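Local coordinates for protein acetylxylan esterase / glucomannan deacetylase (Cellvibrio japonicus, PDB 2W9X) that removes acetyl groups from plant cell wall polysaccharides, deacetylating glucomannan in strong preference to xylan, at residues R143-I148 / F188-Q193; P182-A187 / L348-L353. All blocks are in the same frame, centred on the assembly; numbering follows the deposited sequence.

Contact 1 of 2, residues R143-I148 / F188-Q193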
ATOM      1  N   ARG B 143      -6.763 -10.771 -17.533  1.00 40.31           N
ATOM      2  CA  ARG B 143      -5.981  -9.794 -16.793  1.00 40.01           C
ATOM      3  C   ARG B 143      -5.697  -8.572 -17.648  1.00 39.52           C
ATOM      4  O   ARG B 143      -5.379  -8.687 -18.840  1.00 39.19           O
ATOM      5  CB  ARG B 143      -4.682 -10.415 -16.305  1.00 40.15           C
ATOM      6  CG  ARG B 143      -4.912 -11.577 -15.383  1.00 41.80           C
ATOM      7  CD  ARG B 143      -3.649 -12.351 -15.172  1.00 42.96           C
ATOM      8  NE  ARG B 143      -3.905 -13.492 -14.305  1.00 46.02           N
ATOM      9  CZ  ARG B 143      -2.971 -14.310 -13.838  1.00 46.44           C
ATOM     10  NH1 ARG B 143      -1.698 -14.130 -14.151  1.00 46.03           N
ATOM     11  NH2 ARG B 143      -3.321 -15.316 -13.052  1.00 48.54           N
ATOM     12  N   GLN B 144      -5.856  -7.407 -17.027  1.00 38.68           N
ATOM     13  CA  GLN B 144      -5.602  -6.123 -17.664  1.00 38.42           C
ATOM     14  C   GLN B 144      -4.900  -5.197 -16.674  1.00 38.53           C
ATOM     15  O   GLN B 144      -5.301  -5.094 -15.503  1.00 38.92           O
ATOM     16  CB  GLN B 144      -6.906  -5.483 -18.134  1.00 38.18           C
ATOM     17  CG  GLN B 144      -7.644  -6.224 -19.237  1.00 38.57           C
ATOM     18  CD  GLN B 144      -8.903  -5.490 -19.657  1.00 38.46           C
ATOM     19  OE1 GLN B 144      -9.425  -4.647 -18.914  1.00 37.46           O
ATOM     20  NE2 GLN B 144      -9.393  -5.797 -20.850  1.00 37.28           N
ATOM     21  N   ILE B 145      -3.839  -4.543 -17.148  1.00 37.79           N
ATOM     22  CA  ILE B 145      -3.036  -3.632 -16.339  1.00 37.37           C
ATOM     23  C   ILE B 145      -2.705  -2.368 -17.144  1.00 37.26           C
ATOM     24  O   ILE B 145      -2.393  -2.435 -18.338  1.00 36.84           O
ATOM     25  CB  ILE B 145      -1.722  -4.303 -15.804  1.00 36.52           C
ATOM     26  CG1 ILE B 145      -0.976  -3.354 -14.839  1.00 36.53           C
ATOM     27  CG2 ILE B 145      -0.838  -4.794 -16.969  1.00 36.57           C
ATOM     28  CD1 ILE B 145       0.032  -4.064 -13.888  1.00 37.46           C
ATOM     29  N   GLU B 146      -2.789  -1.216 -16.482  1.00 37.47           N
ATOM     30  CA  GLU B 146      -2.499   0.054 -17.123  1.00 37.01           C
ATOM     31  C   GLU B 146      -1.368   0.770 -16.417  1.00 37.66           C
ATOM     32  O   GLU B 146      -1.356   0.849 -15.177  1.00 38.64           O
ATOM     33  CB  GLU B 146      -3.756   0.939 -17.161  1.00 36.78           C
ATOM     34  CG  GLU B 146      -3.481   2.365 -17.620  1.00 35.52           C
ATOM     35  CD  GLU B 146      -4.735   3.132 -17.986  1.00 38.95           C
ATOM     36  OE1 GLU B 146      -5.814   2.507 -18.023  1.00 39.59           O
ATOM     37  OE2 GLU B 146      -4.635   4.351 -18.257  1.00 37.15           O
ATOM     38  N   PHE B 147      -0.422   1.290 -17.201  1.00 37.47           N
ATOM     39  CA  PHE B 147       0.671   2.122 -16.676  1.00 37.61           C
ATOM     40  C   PHE B 147       0.520   3.545 -17.149  1.00 37.63           C
ATOM     41  O   PHE B 147       0.449   3.809 -18.347  1.00 38.22           O
ATOM     42  CB  PHE B 147       2.045   1.570 -17.079  1.00 37.03           C
ATOM     43  CG  PHE B 147       2.380   0.271 -16.400  1.00 37.16           C
ATOM     44  CD1 PHE B 147       3.174   0.257 -15.269  1.00 36.05           C
ATOM     45  CD2 PHE B 147       1.845  -0.934 -16.869  1.00 36.33           C
ATOM     46  CE1 PHE B 147       3.495  -0.959 -14.616  1.00 36.26           C
ATOM     47  CE2 PHE B 147       2.146  -2.149 -16.223  1.00 38.01           C
ATOM     48  CZ  PHE B 147       2.972  -2.154 -15.088  1.00 36.20           C
ATOM     49  N   ILE B 148       0.455   4.456 -16.186  1.00 37.92           N
ATOM     50  CA  ILE B 148       0.291   5.880 -16.460  1.00 37.48           C
ATOM     51  C   ILE B 148       1.545   6.557 -15.946  1.00 37.46           C
ATOM     52  O   ILE B 148       1.991   6.281 -14.824  1.00 37.66           O
ATOM     53  CB  ILE B 148      -0.961   6.474 -15.755  1.00 36.79           C
ATOM     54  CG1 ILE B 148      -2.231   5.659 -16.082  1.00 37.19           C
ATOM     55  CG2 ILE B 148      -1.135   7.931 -16.151  1.00 37.17           C
ATOM     56  CD1 ILE B 148      -3.503   6.114 -15.295  1.00 37.02           C
ATOM     57  N   PHE B 188       2.339 -11.787 -16.175  1.00 40.59           N
ATOM     58  CA  PHE B 188       1.004 -12.210 -15.758  1.00 40.51           C
ATOM     59  C   PHE B 188       0.093 -12.546 -16.949  1.00 40.74           C
ATOM     60  O   PHE B 188      -1.081 -12.851 -16.756  1.00 41.45           O
ATOM     61  CB  PHE B 188       0.351 -11.133 -14.875  1.00 40.16           C
ATOM     62  CG  PHE B 188       1.048 -10.915 -13.559  1.00 39.54           C
ATOM     63  CD1 PHE B 188       0.830 -11.782 -12.486  1.00 39.57           C
ATOM     64  CD2 PHE B 188       1.917  -9.831 -13.380  1.00 39.70           C
ATOM     65  CE1 PHE B 188       1.483 -11.589 -11.249  1.00 38.96           C
ATOM     66  CE2 PHE B 188       2.576  -9.626 -12.149  1.00 38.77           C
ATOM     67  CZ  PHE B 188       2.356 -10.503 -11.080  1.00 38.79           C
ATOM     68  N   ASP B 189       0.644 -12.492 -18.164  1.00 40.19           N
ATOM     69  CA  ASP B 189      -0.125 -12.607 -19.406  1.00 40.45           C
ATOM     70  C   ASP B 189      -1.358 -11.697 -19.420  1.00 40.12           C
ATOM     71  O   ASP B 189      -2.473 -12.134 -19.719  1.00 39.53           O
ATOM     72  CB  ASP B 189      -0.504 -14.070 -19.708  1.00 40.19           C
ATOM     73  CG  ASP B 189      -1.082 -14.251 -21.099  1.00 41.11           C
ATOM     74  OD1 ASP B 189      -0.698 -13.487 -22.019  1.00 41.05           O
ATOM     75  OD2 ASP B 189      -1.931 -15.158 -21.268  1.00 41.34           O
ATOM     76  N   ALA B 190      -1.135 -10.427 -19.094  1.00 39.50           N
ATOM     77  CA  ALA B 190      -2.204  -9.427 -19.107  1.00 39.07           C
ATOM     78  C   ALA B 190      -2.064  -8.519 -20.304  1.00 38.39           C
ATOM     79  O   ALA B 190      -0.962  -8.254 -20.771  1.00 37.59           O
ATOM     80  CB  ALA B 190      -2.173  -8.596 -17.828  1.00 38.66           C
ATOM     81  N   ASP B 191      -3.191  -8.043 -20.812  1.00 38.42           N
ATOM     82  CA  ASP B 191      -3.138  -6.974 -21.791  1.00 38.54           C
ATOM     83  C   ASP B 191      -2.732  -5.679 -21.102  1.00 38.40           C
ATOM     84  O   ASP B 191      -2.931  -5.520 -19.893  1.00 39.53           O
ATOM     85  CB  ASP B 191      -4.474  -6.846 -22.530  1.00 38.52           C
ATOM     86  CG  ASP B 191      -4.628  -7.889 -23.608  1.00 39.01           C
ATOM     87  OD1 ASP B 191      -3.734  -8.002 -24.482  1.00 39.66           O
ATOM     88  OD2 ASP B 191      -5.637  -8.613 -23.564  1.00 37.63           O
ATOM     89  N   TYR B 192      -2.110  -4.766 -21.841  1.00 37.90           N
ATOM     90  CA  TYR B 192      -1.624  -3.545 -21.206  1.00 37.34           C
ATOM     91  C   TYR B 192      -1.791  -2.323 -22.058  1.00 37.02           C
ATOM     92  O   TYR B 192      -1.767  -2.406 -23.289  1.00 36.95           O
ATOM     93  CB  TYR B 192      -0.144  -3.669 -20.765  1.00 36.93           C
ATOM     94  CG  TYR B 192       0.847  -4.063 -21.857  1.00 36.72           C
ATOM     95  CD1 TYR B 192       1.529  -3.097 -22.602  1.00 34.98           C
ATOM     96  CD2 TYR B 192       1.132  -5.411 -22.112  1.00 36.62           C
ATOM     97  CE1 TYR B 192       2.448  -3.462 -23.593  1.00 34.59           C
ATOM     98  CE2 TYR B 192       2.063  -5.785 -23.081  1.00 36.42           C
ATOM     99  CZ  TYR B 192       2.714  -4.816 -23.812  1.00 35.57           C
ATOM    100  OH  TYR B 192       3.614  -5.213 -24.770  1.00 36.91           O
ATOM    101  N   GLN B 193      -1.969  -1.195 -21.374  1.00 37.18           N
ATOM    102  CA  GLN B 193      -1.901   0.133 -21.966  1.00 37.34           C
ATOM    103  C   GLN B 193      -0.820   0.912 -21.223  1.00 37.21           C
ATOM    104  O   GLN B 193      -0.763   0.874 -19.996  1.00 37.88           O
ATOM    105  CB  GLN B 193      -3.253   0.852 -21.842  1.00 36.68           C
ATOM    106  CG  GLN B 193      -4.347   0.281 -22.752  1.00 37.25           C
ATOM    107  CD  GLN B 193      -5.510   1.251 -22.952  1.00 37.83           C
ATOM    108  OE1 GLN B 193      -6.459   0.960 -23.687  1.00 39.43           O
ATOM    109  NE2 GLN B 193      -5.443   2.409 -22.290  1.00 35.45           N
TER
HETATM  110  O   HOH W   1      -4.628 -13.127 -18.671  1.00 42.28           O
HETATM  111  O   HOH W   2      -7.885  -8.280 -22.176  1.00 38.68           O
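Arg143 reaches the Phe188 carbonyl with the end of its extended side chain: NH1 donates a hydrogen bond to Phe188 O at 3.0 Å and lies at the edge of the Phe188 ring, in its plane. The bond is bent (143° at the hydrogen) and the carbonyl oxygen lies 25° out of the guanidinium plane. CG turned anti to the carbonyl carbon (chi1 -61°), with the extended chain beyond it, carries NH1 to this oxygen. Closer to the backbone, the pairing of the two chains brings Arg143 CB 3.5 Å from Ala190 CB. Beyond this entry the strands 144-148 and 191-193 run parallel. Asp191 N reaches Arg143 O, and Asp191 O takes Ile145 N; Gln193 N makes a weak bond to Ile145 O, whereas Phe147 N to Gln193 O is short and nearly straight (2.8 Å). On one face Ile145 CG2 lies 4.0 Å from Tyr192 CB, the two side chains crossing obliquely, and 4.1 Å from Ala190 CB. The other face is polar: a water links Gln144 NE2 to Asp191 OD2, while Asp191 OD1 is held by Tyr56, His31 and Arg141. This is the edge pairing of the parallel sheet of the SGNH-hydrolase fold: strand 191-196 is outermost, strand 239-243 flanks 144-149 on its other side, and helices 180-187 and 339-354 pack over Ile145.

Contact 2 of 2, residues P182-A187 / L348-L353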
ATOM      1  N   PRO B 182       5.322  -3.036 -19.845  1.00 38.19           N
ATOM      2  CA  PRO B 182       5.143  -4.253 -20.672  1.00 38.55           C
ATOM      3  C   PRO B 182       5.747  -5.514 -20.052  1.00 39.09           C
ATOM      4  O   PRO B 182       5.126  -6.574 -20.122  1.00 38.96           O
ATOM      5  CB  PRO B 182       5.831  -3.881 -21.986  1.00 38.08           C
ATOM      6  CG  PRO B 182       5.589  -2.414 -22.076  1.00 37.60           C
ATOM      7  CD  PRO B 182       5.898  -1.943 -20.652  1.00 38.02           C
ATOM      8  N   LEU B 183       6.923  -5.398 -19.430  1.00 39.61           N
ATOM      9  CA  LEU B 183       7.570  -6.550 -18.788  1.00 40.08           C
ATOM     10  C   LEU B 183       6.743  -7.083 -17.623  1.00 40.07           C
ATOM     11  O   LEU B 183       6.605  -8.298 -17.468  1.00 40.61           O
ATOM     12  CB  LEU B 183       8.986  -6.218 -18.297  1.00 40.22           C
ATOM     13  CG  LEU B 183      10.102  -5.795 -19.250  1.00 40.20           C
ATOM     14  CD1 LEU B 183      11.366  -5.555 -18.423  1.00 39.64           C
ATOM     15  CD2 LEU B 183      10.342  -6.802 -20.406  1.00 39.12           C
ATOM     16  N   THR B 184       6.193  -6.185 -16.804  1.00 39.60           N
ATOM     17  CA  THR B 184       5.271  -6.606 -15.745  1.00 38.85           C
ATOM     18  C   THR B 184       4.012  -7.305 -16.298  1.00 38.80           C
ATOM     19  O   THR B 184       3.643  -8.373 -15.825  1.00 39.35           O
ATOM     20  CB  THR B 184       4.918  -5.435 -14.787  1.00 38.85           C
ATOM     21  OG1 THR B 184       6.137  -4.873 -14.273  1.00 38.03           O
ATOM     22  CG2 THR B 184       4.079  -5.904 -13.616  1.00 36.89           C
ATOM     23  N   ALA B 185       3.358  -6.706 -17.287  1.00 38.24           N
ATOM     24  CA  ALA B 185       2.146  -7.289 -17.859  1.00 38.38           C
ATOM     25  C   ALA B 185       2.396  -8.703 -18.429  1.00 38.30           C
ATOM     26  O   ALA B 185       1.582  -9.610 -18.265  1.00 37.82           O
ATOM     27  CB  ALA B 185       1.602  -6.386 -18.920  1.00 37.15           C
ATOM     28  N   LYS B 186       3.544  -8.888 -19.073  1.00 39.11           N
ATOM     29  CA  LYS B 186       3.878 -10.173 -19.706  1.00 39.32           C
ATOM     30  C   LYS B 186       4.094 -11.320 -18.714  1.00 39.79           C
ATOM     31  O   LYS B 186       3.780 -12.482 -19.025  1.00 39.45           O
ATOM     32  CB  LYS B 186       5.053 -10.004 -20.670  1.00 39.31           C
ATOM     33  CG  LYS B 186       4.623  -9.290 -21.968  1.00 40.13           C
ATOM     34  CD  LYS B 186       5.793  -9.026 -22.897  1.00 40.39           C
ATOM     35  CE  LYS B 186       5.309  -8.455 -24.213  1.00 38.79           C
ATOM     36  NZ  LYS B 186       6.455  -8.200 -25.144  1.00 36.47           N
ATOM     37  N   ALA B 187       4.585 -10.993 -17.513  1.00 39.50           N
ATOM     38  CA  ALA B 187       4.756 -11.996 -16.450  1.00 40.06           C
ATOM     39  C   ALA B 187       3.411 -12.548 -15.963  1.00 40.28           C
ATOM     40  O   ALA B 187       3.348 -13.650 -15.414  1.00 40.24           O
ATOM     41  CB  ALA B 187       5.565 -11.429 -15.277  1.00 39.50           C
ATOM     42  N   LEU B 348      10.227  -5.867  -9.090  1.00 32.31           N
ATOM     43  CA  LEU B 348       9.612  -5.258  -7.908  1.00 32.82           C
ATOM     44  C   LEU B 348       8.080  -5.336  -7.971  1.00 32.37           C
ATOM     45  O   LEU B 348       7.409  -5.745  -7.014  1.00 32.08           O
ATOM     46  CB  LEU B 348      10.030  -3.787  -7.848  1.00 33.54           C
ATOM     47  CG  LEU B 348      10.421  -3.032  -6.588  1.00 35.02           C
ATOM     48  CD1 LEU B 348      11.491  -3.801  -5.811  1.00 38.60           C
ATOM     49  CD2 LEU B 348      10.952  -1.677  -7.024  1.00 34.28           C
ATOM     50  N   LEU B 349       7.543  -4.910  -9.110  1.00 32.07           N
ATOM     51  CA  LEU B 349       6.102  -4.910  -9.366  1.00 31.90           C
ATOM     52  C   LEU B 349       5.517  -6.328  -9.427  1.00 32.37           C
ATOM     53  O   LEU B 349       4.472  -6.610  -8.826  1.00 32.29           O
ATOM     54  CB  LEU B 349       5.833  -4.159 -10.673  1.00 31.52           C
ATOM     55  CG  LEU B 349       5.878  -2.627 -10.628  1.00 30.50           C
ATOM     56  CD1 LEU B 349       5.859  -2.087 -12.031  1.00 29.64           C
ATOM     57  CD2 LEU B 349       4.680  -2.092  -9.845  1.00 33.11           C
ATOM     58  N   ILE B 350       6.197  -7.216 -10.153  1.00 32.81           N
ATOM     59  CA  ILE B 350       5.771  -8.620 -10.259  1.00 33.31           C
ATOM     60  C   ILE B 350       5.619  -9.295  -8.891  1.00 33.92           C
ATOM     61  O   ILE B 350       4.574  -9.898  -8.597  1.00 34.38           O
ATOM     62  CB  ILE B 350       6.720  -9.428 -11.173  1.00 33.66           C
ATOM     63  CG1 ILE B 350       6.603  -8.931 -12.612  1.00 32.45           C
ATOM     64  CG2 ILE B 350       6.466 -10.965 -11.031  1.00 34.70           C
ATOM     65  CD1 ILE B 350       7.807  -9.251 -13.520  1.00 33.27           C
ATOM     66  N   THR B 351       6.647  -9.173  -8.055  1.00 34.40           N
ATOM     67  CA  THR B 351       6.635  -9.705  -6.696  1.00 35.04           C
ATOM     68  C   THR B 351       5.514  -9.096  -5.852  1.00 35.07           C
ATOM     69  O   THR B 351       4.835  -9.804  -5.105  1.00 35.00           O
ATOM     70  CB  THR B 351       8.008  -9.471  -6.007  1.00 35.53           C
ATOM     71  OG1 THR B 351       9.049  -9.956  -6.865  1.00 36.66           O
ATOM     72  CG2 THR B 351       8.096 -10.182  -4.660  1.00 36.60           C
ATOM     73  N   HIS B 352       5.336  -7.778  -5.965  1.00 34.83           N
ATOM     74  CA  HIS B 352       4.271  -7.071  -5.259  1.00 34.76           C
ATOM     75  C   HIS B 352       2.918  -7.651  -5.671  1.00 35.01           C
ATOM     76  O   HIS B 352       2.112  -8.002  -4.818  1.00 35.17           O
ATOM     77  CB  HIS B 352       4.327  -5.567  -5.562  1.00 34.66           C
ATOM     78  CG  HIS B 352       3.320  -4.760  -4.805  1.00 34.35           C
ATOM     79  ND1 HIS B 352       3.552  -4.290  -3.530  1.00 34.07           N
ATOM     80  CD2 HIS B 352       2.075  -4.349  -5.137  1.00 35.80           C
ATOM     81  CE1 HIS B 352       2.492  -3.624  -3.107  1.00 34.92           C
ATOM     82  NE2 HIS B 352       1.581  -3.644  -4.064  1.00 36.30           N
ATOM     83  N   LEU B 353       2.688  -7.761  -6.978  1.00 36.08           N
ATOM     84  CA  LEU B 353       1.388  -8.205  -7.494  1.00 37.48           C
ATOM     85  C   LEU B 353       1.107  -9.693  -7.215  1.00 38.86           C
ATOM     86  O   LEU B 353      -0.049 -10.081  -7.056  1.00 38.76           O
ATOM     87  CB  LEU B 353       1.241  -7.862  -8.971  1.00 36.84           C
ATOM     88  CG  LEU B 353       1.129  -6.355  -9.192  1.00 35.56           C
ATOM     89  CD1 LEU B 353       1.212  -6.008 -10.663  1.00 34.38           C
ATOM     90  CD2 LEU B 353      -0.162  -5.824  -8.574  1.00 35.53           C
TER
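Leu349 is the first residue of 348-353 to meet the other helix, its side chain crossing that of Thr184 at about a right angle. Leu349 CD1 lies 3.6 Å from Thr184 OG1 and Leu349 CB 3.8 Å from Thr184 CG2, so both branches of the threonine rest on one leucine. The hydroxyl can sit against hydrocarbon because it is hydrogen-bonded to Phe180 O in its own helix, an arrangement made possible by OG1 standing beside the backbone N (chi1 -55°). Next comes Ile350, whose side chain runs antiparallel beside that of Thr184: its CG1 lies 4.1 Å from Thr184 CG2, and its CD1 carries on to Ala187 CB at 3.6 Å. One turn after Leu349, Leu353 closes the row with CD1 4.1 Å from Thr184 CG2. The interface is thus a small apolar one, with Thr184 set among three residues of the partner helix. The axes of the two short helical segments are 9.4 Å apart at closest approach and inclined by 37°. Both helices lie on the same face of the parallel sheet, where Thr184 and Leu349 rest on Phe147, Leu353 on Ile145, and Pro182 on Tyr192 and Ile194.

Overall arrangement
The two contacts are adjoining layers of one alpha/beta core, their centres about 9 Å apart. Helix 180-187 is followed, after a short turn with a Schellman motif at Asp189, by the edge strand, and a probable hydrogen bond from Ala190 N to Ala185 O (3.0 Å) ties contact 1 to contact 2 at this turn. Ala185 CB packs between the layers, 3.4 Å from Tyr192 CD2 and 3.5 Å from Ile145 CG2, while Phe188 CZ reaches Ile350 O at 3.4 Å. Both contacts lie away from the annotated active-site residues, yet strand 144-149 leads straight to the inferred nucleophile Ser151: the principle is a catalytic residue carried just beyond a core strand.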